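Putative uncharacterized protein (PDB 2RBK) is a haloacid dehalogenase-superfamily hydrolase that binds magnesium and probably acts as a phosphatase. Local coordinates at residues S15-H19 with D127-V131; Y81-P86 with V181-D186. One frame throughout, in Å; residues are numbered along the deposited sequence. Where two conformers were deposited one is given.

Contact 1: S15-H19 with D127-V131; sequences SFETH and DFLHV
Phe128, near the C-terminal end of helix 119-128, lays one ring face against the imidazole edge of His19 in a T-shaped pair, the planes at 86° and His19 CE1 3.5 Å from Phe128 CE1. With CG anti to the backbone N (chi1 -172°), the ring is brought within reach of the loop. While one face takes His19, the far rim meets Phe16, Phe128 CZ lying 3.4 Å from the carbonyl O of Phe16 and CE2 3.7 Å from Phe16 CD1. The carbonyl O of Phe128 sits over a face of the imidazole, 2.9 Å from His19 CE1, at angles too poor for a hydrogen bond to either ring nitrogen. Leu129 is buried, and its CD2 touches the edge of the Phe16 ring, 3.8 Å from Phe16 CE1. His130, which leaves the helix with positive phi, turns its ring edge onto His19: His130 NE2 stands 3.2 Å from His19 CG, in a second T-shaped pair with planes at 85°. Imidazole suits position 19 because it can give an edge to Phe128 and a face to His130. Phe16 also touches Asp10 and Asp211, both magnesium ligands, while Leu129 rests on Trp174 of the vanadate pocket. The loop after strand 4-7 belongs to the HAD core, and residues 127-131 to the insert that probably forms the cap. Between them lies mostly ring packing, with two backbone carbonyls set against rings and neither hydrogen bonds nor salt bridges, which is consistent with a cap that closes over the site and may open.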
# COMPACT_ATOMS: atom_id res chain seq x y z
N SER A 15 -9.11 -9.90 -2.97
CA SER A 15 -10.27 -9.84 -2.13
C SER A 15 -9.97 -10.15 -0.68
O SER A 15 -9.33 -11.17 -0.40
CB SER A 15 -11.27 -10.86 -2.66
OG SER A 15 -12.36 -10.99 -1.76
N PHE A 16 -10.50 -9.39 0.27
CA PHE A 16 -10.36 -9.70 1.68
C PHE A 16 -11.22 -10.90 2.02
O PHE A 16 -10.95 -11.60 2.99
CB PHE A 16 -10.78 -8.52 2.55
CG PHE A 16 -9.78 -7.43 2.67
CD1 PHE A 16 -8.61 -7.60 3.37
CD2 PHE A 16 -9.97 -6.17 2.09
CE1 PHE A 16 -7.68 -6.56 3.51
CE2 PHE A 16 -9.04 -5.20 2.28
CZ PHE A 16 -7.88 -5.33 2.95
N GLU A 17 -12.29 -11.10 1.26
CA GLU A 17 -13.24 -12.20 1.60
C GLU A 17 -12.75 -13.53 1.07
O GLU A 17 -12.88 -14.53 1.79
CB GLU A 17 -14.63 -11.72 1.15
CG GLU A 17 -15.16 -10.47 1.86
CD GLU A 17 -14.70 -9.10 1.43
OE1 GLU A 17 -14.25 -8.81 0.28
OE2 GLU A 17 -14.76 -8.20 2.33
N THR A 18 -12.14 -13.57 -0.12
CA THR A 18 -11.64 -14.80 -0.65
C THR A 18 -10.14 -14.94 -0.53
O THR A 18 -9.58 -16.02 -0.69
CB THR A 18 -11.97 -14.96 -2.14
OG1 THR A 18 -11.19 -14.02 -2.86
CG2 THR A 18 -13.45 -14.70 -2.50
N HIS A 19 -9.37 -13.89 -0.33
CA HIS A 19 -7.93 -13.86 -0.35
C HIS A 19 -7.33 -14.21 -1.72
O HIS A 19 -6.19 -14.63 -1.83
CB HIS A 19 -7.30 -14.71 0.76
CG HIS A 19 -7.91 -14.29 2.07
ND1 HIS A 19 -7.70 -13.05 2.65
CD2 HIS A 19 -8.79 -14.98 2.86
CE1 HIS A 19 -8.42 -13.02 3.79
NE2 HIS A 19 -9.09 -14.18 3.95
N ASP A 127 -3.43 -15.03 10.26
CA ASP A 127 -4.53 -15.96 10.04
C ASP A 127 -5.49 -15.44 8.95
O ASP A 127 -6.07 -16.28 8.27
CB ASP A 127 -5.33 -16.22 11.30
CG ASP A 127 -4.52 -17.04 12.29
OD1 ASP A 127 -3.43 -17.55 11.90
OD2 ASP A 127 -5.00 -17.08 13.44
N PHE A 128 -5.57 -14.12 8.87
CA PHE A 128 -6.42 -13.51 7.84
C PHE A 128 -5.73 -13.16 6.56
O PHE A 128 -6.05 -13.58 5.43
CB PHE A 128 -6.95 -12.23 8.49
CG PHE A 128 -8.02 -11.58 7.62
CD1 PHE A 128 -9.16 -12.29 7.26
CD2 PHE A 128 -7.84 -10.28 7.23
CE1 PHE A 128 -10.16 -11.69 6.48
CE2 PHE A 128 -8.82 -9.71 6.44
CZ PHE A 128 -9.96 -10.39 6.06
N LEU A 129 -4.74 -12.26 6.71
CA LEU A 129 -4.09 -11.75 5.54
C LEU A 129 -3.06 -12.74 5.09
O LEU A 129 -2.59 -12.39 4.01
CB LEU A 129 -3.33 -10.45 5.68
CG LEU A 129 -4.16 -9.23 6.00
CD1 LEU A 129 -3.28 -8.04 6.25
CD2 LEU A 129 -5.13 -8.98 4.83
N HIS A 130 -2.78 -13.79 5.80
CA HIS A 130 -1.91 -14.79 5.20
C HIS A 130 -0.50 -14.27 4.99
O HIS A 130 0.09 -14.74 4.03
CB HIS A 130 -2.39 -15.18 3.78
CG HIS A 130 -3.77 -15.70 3.83
ND1 HIS A 130 -4.02 -16.85 4.53
CD2 HIS A 130 -4.92 -15.23 3.32
CE1 HIS A 130 -5.31 -17.08 4.43
NE2 HIS A 130 -5.87 -16.13 3.72
N VAL A 131 -0.11 -13.36 5.87
CA VAL A 131 1.31 -12.99 5.82
C VAL A 131 2.11 -14.06 6.56
O VAL A 131 1.66 -14.50 7.63
CB VAL A 131 1.48 -11.60 6.40
CG1 VAL A 131 2.92 -11.21 6.60
CG2 VAL A 131 0.79 -10.59 5.46

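Contact 2: Y81-P86 with V181-D186; sequences YKSAIP and VTAKGD
The carboxylate of Asp186 faces two hydroxyls, one for each oxygen, and its plane is turned 60° from the ring of Tyr81. Tyr81 OH donates to Asp186 OD1 at 2.7 Å, arriving on the syn side and 22° out of the carboxylate plane. Ser83 OG, also 2.7 Å from its acceptor, reaches Asp186 OD2 from above that plane. Ser83 OG also accepts from a water that in turn takes the N-H of Ala183. Replacing Asp186 by alanine removes the shared acceptor, and is likely to leave both hydroxyls without their mate and the Tyr81 ring freer to turn. The aspartate closes a type II turn, its N bonded to Ala183 O and its O gripped in the carbonyl plane by Thr182 OG1. Ala183 suits its place because its small CB fits 3.4 Å from Ala84 O. Farther along, Ile85 extends CD1 to 3.4 Å from Val181 O, an apolar branch laid on backbone. The chain leaving strand 78-82, an edge of the large sheet, passes over the turn that follows strand 180-182 and runs to helix 87-100, while 181-186 leads back to helix 188-199; the contact thus ties together what are probably the two linkers between HAD core and cap.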
# COMPACT_ATOMS: atom_id res chain seq x y z
N TYR A 81 13.47 5.20 -5.95
CA TYR A 81 13.24 6.13 -4.87
C TYR A 81 13.12 5.34 -3.58
O TYR A 81 12.48 4.29 -3.56
CB TYR A 81 11.97 6.99 -5.05
CG TYR A 81 11.69 7.85 -3.85
CD1 TYR A 81 12.48 8.94 -3.51
CD2 TYR A 81 10.65 7.53 -2.99
CE1 TYR A 81 12.25 9.69 -2.38
CE2 TYR A 81 10.42 8.26 -1.84
CZ TYR A 81 11.21 9.36 -1.53
OH TYR A 81 10.99 10.13 -0.43
N LYS A 82 13.69 5.85 -2.49
CA LYS A 82 13.44 5.29 -1.17
C LYS A 82 13.60 6.40 -0.15
O LYS A 82 14.11 7.49 -0.46
CB LYS A 82 14.34 4.11 -0.85
CG LYS A 82 15.83 4.30 -1.04
CD LYS A 82 16.63 3.16 -0.43
CE LYS A 82 18.08 3.49 -0.15
NZ LYS A 82 19.06 2.38 -0.12
N SER A 83 13.15 6.10 1.06
CA SER A 83 13.25 7.05 2.14
C SER A 83 13.44 6.31 3.46
O SER A 83 13.34 5.10 3.52
CB SER A 83 11.99 7.95 2.24
OG SER A 83 10.88 7.17 2.59
N ALA A 84 13.70 7.07 4.50
CA ALA A 84 13.84 6.52 5.84
C ALA A 84 13.25 7.54 6.82
O ALA A 84 13.29 8.75 6.61
CB ALA A 84 15.27 6.22 6.18
N ILE A 85 12.73 7.03 7.93
CA ILE A 85 12.11 7.84 8.96
C ILE A 85 13.14 8.48 9.85
O ILE A 85 14.09 7.80 10.27
CB ILE A 85 11.13 6.94 9.76
CG1 ILE A 85 10.02 6.39 8.88
CG2 ILE A 85 10.56 7.70 10.94
CD1 ILE A 85 9.20 5.33 9.53
N PRO A 86 12.99 9.74 10.21
CA PRO A 86 13.89 10.36 11.20
C PRO A 86 14.03 9.48 12.45
O PRO A 86 13.03 9.02 13.00
CB PRO A 86 13.18 11.68 11.52
CG PRO A 86 12.53 12.04 10.22
CD PRO A 86 12.00 10.70 9.73
N VAL A 181 3.31 4.15 8.96
CA VAL A 181 3.99 5.40 9.22
C VAL A 181 5.24 5.43 8.33
O VAL A 181 6.06 4.51 8.38
CB VAL A 181 4.35 5.52 10.69
CG1 VAL A 181 5.02 6.88 10.95
CG2 VAL A 181 3.12 5.39 11.56
N THR A 182 5.39 6.53 7.55
CA THR A 182 6.50 6.74 6.65
C THR A 182 6.96 8.18 6.78
O THR A 182 6.32 9.02 7.42
CB THR A 182 6.08 6.42 5.20
OG1 THR A 182 4.89 7.17 4.93
CG2 THR A 182 5.89 4.93 4.96
N ALA A 183 8.11 8.49 6.16
CA ALA A 183 8.67 9.82 6.28
C ALA A 183 7.86 10.86 5.52
O ALA A 183 6.99 10.57 4.69
CB ALA A 183 10.12 9.79 5.77
N LYS A 184 8.17 12.13 5.79
CA LYS A 184 7.49 13.29 5.24
C LYS A 184 7.30 13.19 3.75
O LYS A 184 8.24 13.03 3.00
CB LYS A 184 8.33 14.55 5.55
CG LYS A 184 7.91 15.88 4.99
CD LYS A 184 6.79 16.38 5.90
CE LYS A 184 6.47 17.82 5.57
NZ LYS A 184 5.13 18.08 6.20
N GLY A 185 6.02 13.33 3.32
CA GLY A 185 5.70 13.34 1.93
C GLY A 185 5.56 11.98 1.29
O GLY A 185 5.08 11.91 0.15
N ASP A 186 5.90 10.88 1.97
CA ASP A 186 5.86 9.56 1.37
C ASP A 186 4.50 8.94 1.52
O ASP A 186 4.16 8.33 2.53
CB ASP A 186 6.96 8.70 1.98
CG ASP A 186 8.32 9.28 1.59
OD1 ASP A 186 8.45 9.85 0.49
OD2 ASP A 186 9.20 9.23 2.46
O HOH W 1 9.97 6.53 5.17

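Overall arrangement
Contact 1 is a surface contact beside the active site, whereas contact 2 is partly buried and away from the annotated sites; their centres lie 27 Å apart on opposite sides of the chain's centre, and they share no helix or strand. Their segments alternate along the chain, and each joins parts about a hundred residues apart. Both probably lie between core and cap, contact 2 at the linkers and contact 1 at the mouth beside the metal. The chemistry differs accordingly. Rings set edge to face and a leucine methyl make 15-19 with 127-131, whereas 81-86 with 181-186 relies on a carboxylate taking two hydroxyls, a bridging water and an isoleucine against backbone.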